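Oxidized polyvinyl alcohol hydrolase (Pseudomonas sp. VM15C, PDB 3WWC) hydrolyses the beta-diketone 4,6-nonanedione, and oxidized polyvinyl alcohol in the second step of polyvinyl alcohol degradation. Local coordinates at residues A[314-319]-A[334-339]; A[285-288]-A[293-296]; A[65-70]-A[76-81]; A[52-57]-A[162-167]; A[46-51]-A[150-155]. The protein carries 1 engineered substitution. All coordinates share one frame; numbering follows the deposited sequence.

Interaction 1: residues A[314-319]-A[334-339]; sequences NRWALD and KLTQPP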
# COMPACT_ATOMS: atom_id res chain seq x y z
N ASN A 314 1.31 -2.92 -14.55
CA ASN A 314 0.51 -3.67 -13.59
C ASN A 314 0.76 -5.16 -13.75
O ASN A 314 0.91 -5.88 -12.76
CB ASN A 314 -1.00 -3.42 -13.74
CG ASN A 314 -1.43 -2.02 -13.35
OD1 ASN A 314 -0.63 -1.21 -12.89
ND2 ASN A 314 -2.74 -1.74 -13.53
N ARG A 315 0.82 -5.63 -15.00
CA ARG A 315 1.02 -7.08 -15.22
C ARG A 315 2.42 -7.47 -14.76
O ARG A 315 2.61 -8.49 -14.07
CB ARG A 315 0.92 -7.42 -16.71
CG ARG A 315 -0.47 -7.33 -17.27
CD ARG A 315 -0.52 -7.86 -18.75
NE ARG A 315 0.14 -6.99 -19.72
CZ ARG A 315 -0.46 -6.02 -20.41
NH1 ARG A 315 -1.75 -5.73 -20.22
NH2 ARG A 315 0.24 -5.41 -21.34
N TRP A 316 3.42 -6.67 -15.13
CA TRP A 316 4.81 -6.96 -14.74
C TRP A 316 4.97 -6.94 -13.22
O TRP A 316 5.60 -7.85 -12.62
CB TRP A 316 5.77 -5.93 -15.37
CG TRP A 316 7.19 -6.11 -14.91
CD1 TRP A 316 8.08 -7.07 -15.34
CD2 TRP A 316 7.83 -5.42 -13.84
NE1 TRP A 316 9.24 -7.01 -14.60
CE2 TRP A 316 9.11 -6.01 -13.66
CE3 TRP A 316 7.46 -4.37 -13.00
CZ2 TRP A 316 10.00 -5.58 -12.69
CZ3 TRP A 316 8.35 -3.94 -12.03
CH2 TRP A 316 9.61 -4.55 -11.89
N ALA A 317 4.39 -5.92 -12.58
CA ALA A 317 4.57 -5.83 -11.12
C ALA A 317 3.88 -6.97 -10.40
O ALA A 317 4.50 -7.61 -9.54
CB ALA A 317 4.01 -4.44 -10.61
N LEU A 318 2.62 -7.28 -10.73
CA LEU A 318 1.95 -8.37 -10.03
C LEU A 318 2.57 -9.70 -10.33
O LEU A 318 2.73 -10.50 -9.41
CB LEU A 318 0.44 -8.37 -10.34
CG LEU A 318 -0.46 -7.68 -9.26
CD1 LEU A 318 -0.42 -8.36 -7.89
CD2 LEU A 318 -0.01 -6.23 -9.15
N ASP A 319 2.98 -9.94 -11.56
CA ASP A 319 3.61 -11.23 -11.85
C ASP A 319 4.96 -11.33 -11.18
O ASP A 319 5.39 -12.46 -10.84
CB ASP A 319 3.75 -11.43 -13.37
CG ASP A 319 2.41 -11.58 -14.06
OD1 ASP A 319 1.37 -11.71 -13.41
OD2 ASP A 319 2.39 -11.55 -15.32
N LYS A 334 14.50 -13.83 -9.04
CA LYS A 334 15.14 -13.33 -10.25
C LYS A 334 14.29 -12.25 -10.86
O LYS A 334 13.19 -12.53 -11.34
CB LYS A 334 15.33 -14.45 -11.26
CG LYS A 334 16.32 -15.52 -10.67
CD LYS A 334 16.78 -16.51 -11.74
CE LYS A 334 17.99 -17.34 -11.22
NZ LYS A 334 19.21 -16.52 -10.87
N LEU A 335 14.78 -11.03 -10.82
CA LEU A 335 14.02 -9.92 -11.38
C LEU A 335 14.08 -9.96 -12.89
O LEU A 335 15.14 -10.29 -13.47
CB LEU A 335 14.65 -8.60 -10.91
CG LEU A 335 13.90 -7.30 -11.18
CD1 LEU A 335 12.59 -7.32 -10.42
CD2 LEU A 335 14.75 -6.16 -10.68
N THR A 336 12.95 -9.67 -13.54
CA THR A 336 12.95 -9.57 -15.00
C THR A 336 12.81 -8.09 -15.32
O THR A 336 12.44 -7.29 -14.45
CB THR A 336 11.81 -10.32 -15.68
OG1 THR A 336 10.55 -9.75 -15.29
CG2 THR A 336 11.86 -11.81 -15.31
N GLN A 337 13.10 -7.72 -16.57
CA GLN A 337 13.05 -6.32 -16.99
C GLN A 337 11.65 -5.70 -16.96
O GLN A 337 10.71 -6.26 -17.49
CB GLN A 337 13.59 -6.23 -18.44
CG GLN A 337 13.86 -4.84 -18.97
CD GLN A 337 14.54 -4.90 -20.32
OE1 GLN A 337 15.69 -5.37 -20.45
NE2 GLN A 337 13.84 -4.45 -21.35
N PRO A 338 11.51 -4.53 -16.32
CA PRO A 338 10.18 -3.89 -16.28
C PRO A 338 9.91 -3.24 -17.65
O PRO A 338 10.80 -3.14 -18.51
CB PRO A 338 10.34 -2.83 -15.19
CG PRO A 338 11.82 -2.42 -15.34
CD PRO A 338 12.52 -3.77 -15.56
N PRO A 339 8.70 -2.76 -17.87
CA PRO A 339 8.35 -2.12 -19.13
C PRO A 339 9.17 -0.86 -19.31
O PRO A 339 9.72 -0.30 -18.37
CB PRO A 339 6.89 -1.69 -18.93
CG PRO A 339 6.40 -2.67 -17.83
CD PRO A 339 7.57 -2.81 -16.93

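Interaction 2: residues A[285-288]-A[293-296]; sequences FFSA and VHVA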
# COMPACT_ATOMS: atom_id res chain seq x y z
N PHE A 285 14.23 0.00 5.04
CA PHE A 285 13.75 -0.94 6.03
C PHE A 285 13.53 -2.31 5.44
O PHE A 285 13.98 -3.31 6.02
CB PHE A 285 12.44 -0.44 6.66
CG PHE A 285 11.82 -1.42 7.60
CD1 PHE A 285 12.22 -1.46 8.92
CD2 PHE A 285 10.90 -2.37 7.13
CE1 PHE A 285 11.73 -2.44 9.76
CE2 PHE A 285 10.40 -3.35 7.98
CZ PHE A 285 10.81 -3.38 9.28
N PHE A 286 12.85 -2.37 4.29
CA PHE A 286 12.54 -3.69 3.75
C PHE A 286 13.76 -4.39 3.17
O PHE A 286 13.85 -5.60 3.23
CB PHE A 286 11.39 -3.60 2.72
CG PHE A 286 10.07 -3.31 3.35
CD1 PHE A 286 9.49 -4.25 4.22
CD2 PHE A 286 9.38 -2.12 3.06
CE1 PHE A 286 8.23 -4.01 4.80
CE2 PHE A 286 8.12 -1.88 3.63
CZ PHE A 286 7.54 -2.82 4.50
N SER A 287 14.71 -3.64 2.64
CA SER A 287 15.89 -4.27 2.12
C SER A 287 16.70 -4.90 3.22
O SER A 287 17.29 -5.96 2.99
CB SER A 287 16.76 -3.25 1.38
OG SER A 287 16.09 -2.86 0.22
N ALA A 288 16.74 -4.26 4.39
CA ALA A 288 17.53 -4.79 5.50
C ALA A 288 16.95 -6.09 6.05
O ALA A 288 17.66 -6.88 6.62
CB ALA A 288 17.65 -3.76 6.62
N VAL A 293 12.34 -9.71 0.05
CA VAL A 293 12.95 -9.31 -1.22
C VAL A 293 12.37 -7.91 -1.44
O VAL A 293 11.16 -7.76 -1.48
CB VAL A 293 12.50 -10.21 -2.38
CG1 VAL A 293 12.92 -9.62 -3.74
CG2 VAL A 293 13.10 -11.61 -2.22
N HIS A 294 13.21 -6.88 -1.54
CA HIS A 294 12.70 -5.55 -1.82
C HIS A 294 13.13 -5.15 -3.22
O HIS A 294 14.30 -5.27 -3.57
CB HIS A 294 13.23 -4.51 -0.83
CG HIS A 294 12.66 -3.15 -1.08
ND1 HIS A 294 13.24 -2.25 -1.97
CD2 HIS A 294 11.45 -2.64 -0.76
CE1 HIS A 294 12.40 -1.26 -2.18
NE2 HIS A 294 11.30 -1.46 -1.46
N VAL A 295 12.18 -4.67 -4.01
CA VAL A 295 12.47 -4.21 -5.34
C VAL A 295 12.19 -2.68 -5.36
O VAL A 295 11.08 -2.26 -4.99
CB VAL A 295 11.60 -4.92 -6.40
CG1 VAL A 295 11.94 -4.33 -7.76
CG2 VAL A 295 11.82 -6.46 -6.41
N ALA A 296 13.21 -1.87 -5.72
CA ALA A 296 13.05 -0.43 -5.79
C ALA A 296 12.84 -0.06 -7.25
O ALA A 296 13.72 -0.30 -8.09
CB ALA A 296 14.32 0.24 -5.22

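Interaction 3: residues A[65-70]-A[76-81]; sequences WVPMTG and NDNLTV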
# COMPACT_ATOMS: atom_id res chain seq x y z
N TRP A 65 -4.99 -9.87 -5.54
CA TRP A 65 -4.53 -8.48 -5.63
C TRP A 65 -5.56 -7.62 -4.90
O TRP A 65 -6.76 -7.65 -5.25
CB TRP A 65 -4.43 -8.09 -7.11
CG TRP A 65 -4.17 -6.61 -7.39
CD1 TRP A 65 -4.79 -5.85 -8.34
CD2 TRP A 65 -3.13 -5.75 -6.82
NE1 TRP A 65 -4.22 -4.60 -8.42
CE2 TRP A 65 -3.20 -4.52 -7.49
CE3 TRP A 65 -2.16 -5.93 -5.81
CZ2 TRP A 65 -2.33 -3.45 -7.20
CZ3 TRP A 65 -1.30 -4.87 -5.52
CH2 TRP A 65 -1.39 -3.65 -6.21
N VAL A 66 -5.11 -6.83 -3.92
CA VAL A 66 -5.97 -5.93 -3.13
C VAL A 66 -5.46 -4.52 -3.42
O VAL A 66 -4.55 -4.02 -2.76
CB VAL A 66 -5.84 -6.28 -1.61
CG1 VAL A 66 -6.60 -5.32 -0.75
CG2 VAL A 66 -6.38 -7.69 -1.39
N PRO A 67 -6.04 -3.86 -4.44
CA PRO A 67 -5.62 -2.51 -4.80
C PRO A 67 -6.36 -1.46 -4.01
O PRO A 67 -7.58 -1.58 -3.74
CB PRO A 67 -5.98 -2.45 -6.29
CG PRO A 67 -7.26 -3.29 -6.35
CD PRO A 67 -6.94 -4.44 -5.46
N MET A 68 -5.62 -0.41 -3.65
CA MET A 68 -6.22 0.69 -2.89
C MET A 68 -6.02 2.01 -3.58
O MET A 68 -4.91 2.34 -4.01
CB MET A 68 -5.59 0.76 -1.51
CG MET A 68 -5.97 -0.46 -0.72
SD MET A 68 -5.13 -0.55 0.90
CE MET A 68 -3.53 -0.96 0.43
N THR A 69 -7.09 2.80 -3.66
CA THR A 69 -7.00 4.14 -4.20
C THR A 69 -6.35 5.07 -3.20
O THR A 69 -5.96 4.67 -2.08
CB THR A 69 -8.43 4.61 -4.56
OG1 THR A 69 -8.31 5.80 -5.36
CG2 THR A 69 -9.26 4.90 -3.29
N GLY A 70 -6.22 6.33 -3.61
CA GLY A 70 -5.60 7.34 -2.76
C GLY A 70 -6.60 8.29 -2.12
O GLY A 70 -7.63 7.89 -1.59
N ASN A 76 -13.87 3.02 -7.62
CA ASN A 76 -14.23 2.68 -9.01
C ASN A 76 -13.23 3.22 -10.01
O ASN A 76 -12.88 2.52 -11.00
CB ASN A 76 -15.65 3.17 -9.29
CG ASN A 76 -16.05 2.96 -10.74
OD1 ASN A 76 -16.02 1.84 -11.24
ND2 ASN A 76 -16.44 4.05 -11.43
N ASP A 77 -12.73 4.43 -9.78
CA ASP A 77 -11.71 4.99 -10.68
C ASP A 77 -10.46 4.06 -10.65
O ASP A 77 -9.97 3.64 -11.68
CB ASP A 77 -11.23 6.38 -10.23
CG ASP A 77 -12.25 7.48 -10.42
OD1 ASP A 77 -13.12 7.36 -11.30
OD2 ASP A 77 -12.10 8.50 -9.68
N ASN A 78 -9.98 3.75 -9.46
CA ASN A 78 -8.79 2.91 -9.32
C ASN A 78 -9.00 1.57 -10.00
O ASN A 78 -8.04 0.98 -10.51
CB ASN A 78 -8.53 2.76 -7.83
CG ASN A 78 -7.40 1.82 -7.52
OD1 ASN A 78 -7.62 0.63 -7.31
ND2 ASN A 78 -6.16 2.34 -7.53
N LEU A 79 -10.22 1.07 -10.02
CA LEU A 79 -10.50 -0.22 -10.61
C LEU A 79 -10.80 -0.19 -12.11
O LEU A 79 -10.52 -1.19 -12.82
CB LEU A 79 -11.74 -0.85 -9.92
CG LEU A 79 -11.49 -1.34 -8.51
CD1 LEU A 79 -12.84 -1.62 -7.82
CD2 LEU A 79 -10.66 -2.66 -8.60
N THR A 80 -11.36 0.92 -12.62
CA THR A 80 -11.82 0.89 -14.02
C THR A 80 -11.33 1.98 -14.94
O THR A 80 -11.59 1.89 -16.17
CB THR A 80 -13.32 0.96 -14.09
OG1 THR A 80 -13.75 2.24 -13.59
CG2 THR A 80 -13.95 -0.13 -13.22
N VAL A 81 -10.71 3.04 -14.44
CA VAL A 81 -10.29 4.14 -15.30
C VAL A 81 -8.82 3.96 -15.61
O VAL A 81 -8.00 3.81 -14.69
CB VAL A 81 -10.54 5.50 -14.62
CG1 VAL A 81 -9.91 6.64 -15.47
CG2 VAL A 81 -12.05 5.67 -14.41
O HOH W 1 -9.30 -0.13 -5.29

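Interaction 4: residues A[52-57]-A[162-167]; sequences VYPAKN and TKYKLD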
# COMPACT_ATOMS: atom_id res chain seq x y z
N VAL A 52 -15.29 -7.42 -5.60
CA VAL A 52 -14.56 -8.61 -5.99
C VAL A 52 -14.65 -8.86 -7.47
O VAL A 52 -15.75 -8.90 -8.06
CB VAL A 52 -15.11 -9.88 -5.27
CG1 VAL A 52 -14.37 -11.17 -5.79
CG2 VAL A 52 -15.01 -9.76 -3.76
N TYR A 53 -13.49 -9.03 -8.11
CA TYR A 53 -13.46 -9.44 -9.53
C TYR A 53 -12.71 -10.80 -9.51
O TYR A 53 -11.46 -10.85 -9.39
CB TYR A 53 -12.68 -8.42 -10.40
CG TYR A 53 -13.36 -7.08 -10.69
CD1 TYR A 53 -13.34 -6.03 -9.75
CD2 TYR A 53 -13.99 -6.84 -11.91
CE1 TYR A 53 -13.95 -4.80 -10.06
CE2 TYR A 53 -14.59 -5.62 -12.21
CZ TYR A 53 -14.57 -4.62 -11.27
OH TYR A 53 -15.16 -3.38 -11.58
N PRO A 54 -13.42 -11.93 -9.66
CA PRO A 54 -12.75 -13.24 -9.64
C PRO A 54 -11.81 -13.44 -10.81
O PRO A 54 -12.03 -12.97 -11.93
CB PRO A 54 -13.90 -14.25 -9.64
CG PRO A 54 -15.11 -13.45 -9.23
CD PRO A 54 -14.89 -12.06 -9.76
N ALA A 55 -10.71 -14.16 -10.55
CA ALA A 55 -9.71 -14.41 -11.56
C ALA A 55 -10.25 -15.12 -12.77
O ALA A 55 -11.03 -16.06 -12.60
CB ALA A 55 -8.58 -15.26 -10.96
N LYS A 56 -9.76 -14.73 -13.94
CA LYS A 56 -10.10 -15.40 -15.22
C LYS A 56 -8.95 -16.29 -15.69
O LYS A 56 -7.78 -16.04 -15.38
CB LYS A 56 -10.32 -14.38 -16.32
CG LYS A 56 -11.44 -13.43 -16.07
CD LYS A 56 -12.73 -14.13 -15.78
CE LYS A 56 -13.87 -13.21 -16.19
NZ LYS A 56 -13.27 -11.99 -16.85
N ASN A 57 -9.28 -17.32 -16.49
CA ASN A 57 -8.29 -18.27 -17.05
C ASN A 57 -7.42 -18.99 -16.03
O ASN A 57 -6.27 -19.37 -16.34
CB ASN A 57 -7.36 -17.56 -18.05
CG ASN A 57 -8.10 -17.07 -19.27
OD1 ASN A 57 -9.06 -17.71 -19.72
ND2 ASN A 57 -7.68 -15.92 -19.81
N THR A 162 -13.77 -18.00 1.20
CA THR A 162 -14.74 -19.08 1.44
C THR A 162 -15.56 -19.26 0.17
O THR A 162 -16.24 -20.30 0.02
CB THR A 162 -15.70 -18.78 2.65
OG1 THR A 162 -16.56 -17.68 2.31
CG2 THR A 162 -14.94 -18.53 3.93
N LYS A 163 -15.54 -18.31 -0.76
CA LYS A 163 -16.34 -18.43 -1.98
C LYS A 163 -15.53 -18.65 -3.25
O LYS A 163 -15.99 -19.29 -4.24
CB LYS A 163 -17.22 -17.18 -2.18
CG LYS A 163 -18.22 -17.35 -3.34
CD LYS A 163 -19.02 -16.09 -3.60
CE LYS A 163 -19.37 -15.93 -5.10
NZ LYS A 163 -20.19 -17.05 -5.63
N TYR A 164 -14.32 -18.10 -3.27
CA TYR A 164 -13.43 -18.26 -4.41
C TYR A 164 -12.14 -18.88 -3.88
O TYR A 164 -11.77 -18.64 -2.74
CB TYR A 164 -13.16 -16.89 -5.03
CG TYR A 164 -14.38 -16.25 -5.63
CD1 TYR A 164 -15.07 -15.24 -4.94
CD2 TYR A 164 -14.91 -16.69 -6.86
CE1 TYR A 164 -16.24 -14.70 -5.45
CE2 TYR A 164 -16.09 -16.14 -7.38
CZ TYR A 164 -16.73 -15.15 -6.66
OH TYR A 164 -17.88 -14.54 -7.14
N LYS A 165 -11.48 -19.70 -4.69
CA LYS A 165 -10.23 -20.38 -4.29
C LYS A 165 -9.08 -19.40 -4.38
O LYS A 165 -8.76 -18.91 -5.45
CB LYS A 165 -9.95 -21.55 -5.22
CG LYS A 165 -11.01 -22.62 -5.13
CD LYS A 165 -10.60 -23.82 -5.99
CE LYS A 165 -11.71 -24.87 -5.96
NZ LYS A 165 -11.47 -25.90 -7.02
N LEU A 166 -8.52 -19.10 -3.23
CA LEU A 166 -7.42 -18.14 -3.14
C LEU A 166 -6.14 -18.84 -2.69
O LEU A 166 -6.16 -19.74 -1.84
CB LEU A 166 -7.75 -17.05 -2.12
CG LEU A 166 -9.10 -16.35 -2.33
CD1 LEU A 166 -9.24 -15.20 -1.32
CD2 LEU A 166 -9.22 -15.80 -3.76
N ASP A 167 -5.04 -18.42 -3.30
CA ASP A 167 -3.71 -18.95 -2.98
C ASP A 167 -3.17 -18.22 -1.76
O ASP A 167 -2.78 -17.04 -1.84
CB ASP A 167 -2.83 -18.76 -4.20
CG ASP A 167 -1.40 -19.26 -4.00
OD1 ASP A 167 -0.99 -19.51 -2.85
OD2 ASP A 167 -0.70 -19.36 -5.04

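Interaction 5: residues A[46-51]-A[150-155]; sequences MKRAFI and SSFFVA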
# COMPACT_ATOMS: atom_id res chain seq x y z
N MET A 46 -17.76 -1.13 12.50
CA MET A 46 -18.02 -0.39 11.26
C MET A 46 -18.67 -1.32 10.25
O MET A 46 -18.64 -2.54 10.43
CB MET A 46 -16.70 0.12 10.66
CG MET A 46 -15.96 1.10 11.58
SD MET A 46 -14.35 1.67 10.82
CE MET A 46 -14.86 2.77 9.91
N LYS A 47 -19.29 -0.75 9.22
CA LYS A 47 -19.87 -1.51 8.14
C LYS A 47 -19.03 -1.09 6.96
O LYS A 47 -18.99 0.10 6.61
CB LYS A 47 -21.27 -1.08 7.86
CG LYS A 47 -21.99 -1.14 9.15
CD LYS A 47 -22.68 -2.38 9.28
CE LYS A 47 -24.14 -1.95 9.31
NZ LYS A 47 -25.05 -3.01 9.81
N ARG A 48 -18.39 -2.08 6.35
CA ARG A 48 -17.48 -1.84 5.24
C ARG A 48 -17.93 -2.43 3.92
O ARG A 48 -18.81 -3.29 3.86
CB ARG A 48 -16.10 -2.43 5.61
CG ARG A 48 -15.56 -1.98 6.92
CD ARG A 48 -15.29 -0.46 6.98
NE ARG A 48 -14.41 0.03 5.91
CZ ARG A 48 -13.11 0.22 6.08
NH1 ARG A 48 -12.52 -0.02 7.26
NH2 ARG A 48 -12.39 0.63 5.03
N ALA A 49 -17.31 -1.99 2.83
CA ALA A 49 -17.64 -2.49 1.53
C ALA A 49 -16.38 -2.80 0.76
O ALA A 49 -15.30 -2.24 1.04
CB ALA A 49 -18.48 -1.46 0.72
N PHE A 50 -16.52 -3.66 -0.23
CA PHE A 50 -15.40 -4.03 -1.08
C PHE A 50 -15.93 -4.67 -2.34
O PHE A 50 -17.09 -5.11 -2.38
CB PHE A 50 -14.44 -4.99 -0.35
CG PHE A 50 -15.07 -6.28 0.16
CD1 PHE A 50 -15.64 -6.31 1.43
CD2 PHE A 50 -15.10 -7.43 -0.64
CE1 PHE A 50 -16.24 -7.51 1.92
CE2 PHE A 50 -15.70 -8.61 -0.17
CZ PHE A 50 -16.26 -8.66 1.11
N ILE A 51 -15.11 -4.70 -3.38
CA ILE A 51 -15.55 -5.21 -4.68
C ILE A 51 -14.67 -6.37 -5.07
O ILE A 51 -13.42 -6.31 -4.99
CB ILE A 51 -15.45 -4.09 -5.74
CG1 ILE A 51 -16.35 -2.91 -5.32
CG2 ILE A 51 -15.92 -4.58 -7.12
CD1 ILE A 51 -16.20 -1.63 -6.21
N SER A 150 -6.19 -2.16 8.46
CA SER A 150 -5.31 -3.32 8.35
C SER A 150 -6.05 -4.59 8.74
O SER A 150 -5.95 -5.63 8.06
CB SER A 150 -4.05 -3.08 9.21
OG SER A 150 -3.18 -4.21 9.18
N SER A 151 -6.80 -4.55 9.85
CA SER A 151 -7.54 -5.76 10.26
C SER A 151 -8.73 -6.07 9.35
O SER A 151 -9.02 -7.24 9.08
CB SER A 151 -8.00 -5.65 11.72
OG SER A 151 -8.81 -4.50 11.93
N PHE A 152 -9.38 -5.05 8.81
CA PHE A 152 -10.50 -5.29 7.92
C PHE A 152 -10.01 -6.01 6.70
O PHE A 152 -10.65 -6.93 6.23
CB PHE A 152 -11.09 -3.92 7.51
CG PHE A 152 -11.90 -3.94 6.24
CD1 PHE A 152 -12.88 -4.91 6.00
CD2 PHE A 152 -11.70 -2.94 5.29
CE1 PHE A 152 -13.63 -4.88 4.81
CE2 PHE A 152 -12.46 -2.92 4.10
CZ PHE A 152 -13.43 -3.90 3.87
N PHE A 153 -8.86 -5.62 6.16
CA PHE A 153 -8.42 -6.26 4.89
C PHE A 153 -8.17 -7.75 5.08
O PHE A 153 -8.43 -8.52 4.18
CB PHE A 153 -7.12 -5.61 4.36
CG PHE A 153 -7.21 -4.13 4.12
CD1 PHE A 153 -8.41 -3.47 3.86
CD2 PHE A 153 -6.04 -3.40 4.18
CE1 PHE A 153 -8.43 -2.07 3.68
CE2 PHE A 153 -6.02 -2.02 4.00
CZ PHE A 153 -7.23 -1.35 3.75
N VAL A 154 -7.65 -8.13 6.25
CA VAL A 154 -7.39 -9.55 6.51
C VAL A 154 -8.74 -10.27 6.58
O VAL A 154 -8.92 -11.30 5.95
CB VAL A 154 -6.62 -9.70 7.84
CG1 VAL A 154 -6.50 -11.20 8.24
CG2 VAL A 154 -5.22 -9.12 7.64
N ALA A 155 -9.67 -9.70 7.31
CA ALA A 155 -11.00 -10.32 7.42
C ALA A 155 -11.71 -10.40 6.09
O ALA A 155 -12.40 -11.40 5.78
CB ALA A 155 -11.85 -9.54 8.40

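Interaction 1: residues A[314-319]-A[334-339]
Trp316 of helix 310-322 lays its indole against the loop residues Leu335 to Pro339, an instance of how one large aromatic side chain can tie an irregular segment to a helix. Pro338 lies over a face: its CB is 3.6 Å from the centroid of the Trp316 six-membered ring and only 5° off the normal, a CH-pi contact in which proline and indole run alongside each other. Pro339 CD approaches the root of the ring, 3.9 Å from Trp316 CG, while Leu335 CD1 reaches Trp316 CZ2 at the same distance. At the pyrrole edge, Trp316 NE1 donates to Thr336 OG1 over 3.1 Å, the oxygen a little tilted from the ring plane and the bond bent to 139°. A second, weak branch runs from Trp316 NE1 to Thr336 O at 3.2 Å. The indole gets there because its CG stands anti to the backbone N (chi1 175°). Further out, the Trp316 ring touches Met250 and also Cys297 and Cys344, whose disulfide joins strands 292-298 and 343-346. The arrangement belongs to the late part of the alpha/beta-hydrolase fold, where a helix packed on the sheet is followed by the loop leading to the outermost strand.

Interaction 2: residues A[285-288]-A[293-296]
Ser287 OG, bonded to Ser283 O one turn back in its own helix, rests against His294 of the neighbouring strand: it lies 3.5 Å from His294 CB and 3.6 Å from His294 ND1, near but without a hydrogen bond to the ring. The imidazole has firmer partners beyond the helix. Its ND1 bonds to Gly347 O and its NE2 to Thr251 OG1, which together fix the rotation of the ring. With CG anti to the backbone N (chi1 -177°), the His294 ring extends from strand 292-298 toward helix 275-288, where His294 CD2 comes 3.6 Å from Phe286 CB. Only the root of Phe286 takes part here. Its chi1 of -71° swings the ring away from His294 to pack on Leu187 and Leu188 of helix 178-189, and Phe285 CD2 sits 3.7 Å above the plane of the Phe286 ring, offset toward its rim. Replacing His294 by a leucine would probably leave Thr251 OG1 and Gly347 O each without its imidazole mate. Ser283, assigned by similarity to the charge relay system, has its side chain about 3 Å from that of His294 at their nearest atoms. The chemistry is thus van der Waals packing toward the helix and polar bonding to Thr251 on strand 247-253 and to Gly347 just past strand 343-346, so that the buried imidazole has both nitrogens hydrogen-bonded.

Interaction 3: residues A[65-70]-A[76-81]
Pro67 is where strand 62-68 first meets helix 75-80, and Asn78 and Leu79 receive it. One side of the proline is backed by its own strand, CB standing 3.3 Å above the Trp65 ring plane and offset toward the rim. Across the contact, Pro67 CB is 3.6 Å from Asn78 OD1, and Pro67 CG meets Leu79 CD2 at 4.1 Å, the two side chains crossing at about a right angle. The polar link is indirect: a water donates to Pro67 O at 2.7 Å and to Asn78 OD1, also at 2.7 Å. Asn78 can face the strand because its CG is anti to the backbone N (chi1 175°). Met68 follows, with its carbonyl O 3.7 Å from Asn78 ND2, too far for a bond. Then Thr69 packs CB against Asn78 CB at 3.8 Å, while its OG1 bonds to Glu73 O in the intervening turn. A leucine in place of Asn78 would probably deprive the water of one acceptor and break the bridge to Pro67 O. These elements open a beta-alpha-beta unit completed by strand 96-100. Ser71, just beyond the strand, lines the butanoic acid pocket, consistent with the oxyanion-hole loop of alpha/beta hydrolases.

Interaction 4: residues A[52-57]-A[162-167]
Tyr164 packs on Pro54 and Val52 at one end of the alpha/beta-hydrolase sheet, where strand 46-53 runs out and the chain leaving helix 148-160 turns into strand 166-167. It illustrates how a lone aromatic ring can bring together chain segments more than a hundred residues apart. From Tyr164 CB the side chain turns its CG beside the backbone N and anti to the carbonyl carbon (chi1 -65°), which aims the ring at the other segment. Along one side of the ring, Tyr164 CD2 comes first, 3.8 Å from Pro54 CB. The next atom, Tyr164 CE2, makes the closest approach, 3.4 Å to Pro54 CG. Tyr164 CZ is 3.5 Å from that same Pro54 CG, and the phenol oxygen at the tip, Tyr164 OH, is 3.6 Å from it. Pro54 CG lies over one face of the ring, reaching toward the phenol end. On the opposite face Lys163 CG sits 3.9 Å above the plane, offset toward the rim, and the ring is held between a proline and the aliphatic part of a lysine. Beyond the two segments, Tyr164 also touches Glu35, Val52 packs on Val160 of helix 148-160, and backbone bonds from Lys165 and Asp167 to Ala62 join the second segment to strand 62-68. On the same side as the proline, but beyond the rim, Val52 meets the ring obliquely: with Val52 CG1 anti to its backbone N (chi1 176°), this methyl reaches to 4.0 Å from Tyr164 CE1.

Interaction 5: residues A[46-51]-A[150-155]
Arg48 and Phe152 meet because of their torsions: Arg48 bends at chi2 (-63°) and again at chi3, curling its chain over one face of the phenyl ring, and Phe152 sends CG anti to the backbone N (chi1 159°), out toward the strand. Both ends of the arginine then approach from the same side. Arg48 CB makes a CH-pi contact 3.8 Å from the centroid of the Phe152 ring, and Arg48 CZ comes 3.5 Å from Phe152 CD2, which lies over the centre of the guanidinium. The two planes are not stacked parallel but stand 39° apart. At the edge of the ring, Phe152 CZ has Ala49 O at 3.8 Å and Phe50 CD1 at 4.1 Å. The buried charge is met from outside: Arg48 NH2 forms a salt bridge with Asp149 OD1 and a hydrogen bond with Val101 O, which probably steadies the guanidinium at the rim of the phenyl. Here an aromatic residue of a helix packs against both the aliphatic root and the charged end of an arginine from a strand. The axes of strand 46-51 and helix 150-155 approach to 10.6 Å, and Phe152 also touches His43 of strand 36-43 and Pro100 of strand 96-100, spanning three adjacent strands of the sheet.

In the fold
Interactions 2, 3 and 5 are buried and join helices to the central sheet, whereas interaction 1 lies at the surface and interaction 4 is partly buried. Interactions 4 and 5 share strand 46-53 and occupy successive lengths of it. Interaction 3 touches both, through Leu79 and Thr80 on Tyr53, Leu79 on Ile51, and Met68 on Phe153. Interactions 1 and 2 form the other end, meeting where Leu335 packs on Val295, and Leu318 on Trp65 connects interaction 1 with interaction 3. Chemistry follows place: prolines against aromatic rings in interactions 1 and 4, and in the interior polar groups satisfied by a water or by partners elsewhere in the chain.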